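Local coordinates for protein ACDH-11, isoform b (Caenorhabditis elegans, PDB 4Y9J), which belongs to the acyl-CoA dehydrogenase family and binds flavin-adenine dinucleotide as a four-chain assembly, at residues Asp35-Arg40 with Ser368-Phe373. Sequence-based numbering, arbitrary orientation.
Sequences DRTLRR and SMLLLF
T37 reaches between L370 and F373, where the short helix 34-41 lies against the long helix 352-383. Its chi1 of -57° sets OG1 beside the backbone N and leaves CG2 anti to it, 4.2 Å from F373 CB and 4.0 Å from L370 CD2. The same leucine methyl, CD2, sits 3.7 Å from T37 OG1, but that hydroxyl has its polar partner one turn back, in the carbonyl oxygen of I33, and this hydrogen bond satisfies it. L38 adds the tip of one branch, its CD2 approaching F373 CE1 obliquely at 4.2 Å, while M369 CE lies in the plane of the phenylalanine ring at its edge. Even here the helices are well apart: the local axes come no closer than 11.4 Å and cross at -34°, and V129 packs on F373 and I126 on L38, both from helix 121-135. The far side of helix 34-41 is polar and more open. There R39 NE meets D35 OD2 at 3.3 Å from above the carboxylate plane, and R36 bridges to D554 and to D589 of the second subunit. Joining the N-terminal part of the chain to a C-terminal-domain helix through side-chain contacts alone, this buried, largely apolar contact belongs to the helical packing of the acyl-CoA dehydrogenase fold.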
# COMPACT_ATOMS: atom_id res chain seq x y z
N ASP B 35 18.14 39.39 1.39
CA ASP B 35 17.71 40.75 1.61
C ASP B 35 18.84 41.75 1.26
O ASP B 35 18.57 42.77 0.62
CB ASP B 35 17.26 40.93 3.06
CG ASP B 35 16.76 42.37 3.38
OD1 ASP B 35 15.64 42.76 2.94
OD2 ASP B 35 17.48 43.10 4.10
N ARG B 36 20.08 41.49 1.69
CA ARG B 36 21.22 42.37 1.34
C ARG B 36 21.37 42.51 -0.17
O ARG B 36 21.63 43.59 -0.64
CB ARG B 36 22.54 41.91 1.99
CG ARG B 36 22.62 42.15 3.49
CD ARG B 36 24.04 42.21 4.04
NE ARG B 36 24.90 41.04 3.82
CZ ARG B 36 24.79 39.86 4.44
NH1 ARG B 36 23.83 39.64 5.33
NH2 ARG B 36 25.65 38.88 4.17
N THR B 37 21.15 41.43 -0.91
CA THR B 37 21.29 41.38 -2.36
C THR B 37 20.21 42.18 -3.05
O THR B 37 20.50 42.93 -3.98
CB THR B 37 21.23 39.94 -2.85
OG1 THR B 37 22.24 39.19 -2.19
CG2 THR B 37 21.39 39.85 -4.37
N LEU B 38 18.96 42.05 -2.57
CA LEU B 38 17.86 42.85 -3.10
C LEU B 38 18.03 44.36 -2.86
O LEU B 38 17.72 45.22 -3.71
CB LEU B 38 16.49 42.40 -2.53
CG LEU B 38 16.10 40.94 -2.79
CD1 LEU B 38 14.71 40.65 -2.19
CD2 LEU B 38 16.23 40.62 -4.27
N ARG B 39 18.49 44.71 -1.66
CA ARG B 39 18.86 46.10 -1.38
C ARG B 39 19.83 46.70 -2.40
O ARG B 39 19.73 47.85 -2.70
CB ARG B 39 19.52 46.21 -0.02
CG ARG B 39 18.60 46.19 1.17
CD ARG B 39 19.40 46.25 2.45
NE ARG B 39 18.48 46.18 3.57
CZ ARG B 39 17.77 47.22 4.01
NH1 ARG B 39 17.91 48.43 3.46
NH2 ARG B 39 16.93 47.06 5.02
N ARG B 40 20.79 45.93 -2.89
CA ARG B 40 21.77 46.41 -3.86
C ARG B 40 21.23 46.51 -5.24
O ARG B 40 21.59 47.40 -5.96
CB ARG B 40 22.94 45.45 -3.95
CG ARG B 40 23.71 45.37 -2.68
CD ARG B 40 24.97 44.52 -2.87
NE ARG B 40 25.87 45.23 -3.77
CZ ARG B 40 26.26 44.81 -4.97
NH1 ARG B 40 25.87 43.61 -5.46
NH2 ARG B 40 27.08 45.62 -5.67
N SER B 368 26.82 30.91 -5.96
CA SER B 368 25.77 30.53 -6.92
C SER B 368 24.47 31.35 -6.80
O SER B 368 23.77 31.61 -7.73
CB SER B 368 25.50 29.05 -6.84
OG SER B 368 26.62 28.41 -7.26
N MET B 369 24.18 31.75 -5.61
CA MET B 369 23.09 32.63 -5.37
C MET B 369 23.28 33.96 -6.12
O MET B 369 22.34 34.47 -6.73
CB MET B 369 23.07 32.88 -3.88
CG MET B 369 21.79 33.34 -3.39
SD MET B 369 20.82 31.82 -3.15
CE MET B 369 19.55 33.05 -2.96
N LEU B 370 24.48 34.54 -6.05
CA LEU B 370 24.73 35.85 -6.72
C LEU B 370 24.67 35.63 -8.22
O LEU B 370 24.23 36.48 -8.92
CB LEU B 370 26.03 36.45 -6.24
CG LEU B 370 26.02 36.94 -4.80
CD1 LEU B 370 27.15 37.90 -4.61
CD2 LEU B 370 24.70 37.64 -4.42
N LEU B 371 25.12 34.47 -8.70
CA LEU B 371 25.05 34.15 -10.11
C LEU B 371 23.58 34.08 -10.52
O LEU B 371 23.24 34.54 -11.60
CB LEU B 371 25.80 32.85 -10.43
CG LEU B 371 26.17 32.45 -11.87
CD1 LEU B 371 27.20 33.39 -12.44
CD2 LEU B 371 26.70 31.01 -11.97
N LEU B 372 22.73 33.48 -9.68
CA LEU B 372 21.31 33.39 -9.95
C LEU B 372 20.68 34.75 -10.11
O LEU B 372 19.85 34.96 -11.02
CB LEU B 372 20.60 32.69 -8.82
CG LEU B 372 19.08 32.73 -8.84
CD1 LEU B 372 18.50 32.04 -10.08
CD2 LEU B 372 18.53 32.10 -7.55
N PHE B 373 21.01 35.66 -9.21
CA PHE B 373 20.43 37.01 -9.27
C PHE B 373 21.02 37.86 -10.41
O PHE B 373 20.32 38.66 -10.97
CB PHE B 373 20.45 37.69 -7.88
CG PHE B 373 19.30 37.24 -7.07
CD1 PHE B 373 18.03 37.78 -7.31
CD2 PHE B 373 19.42 36.20 -6.17
CE1 PHE B 373 16.90 37.28 -6.65
CE2 PHE B 373 18.29 35.69 -5.52
CZ PHE B 373 17.04 36.24 -5.75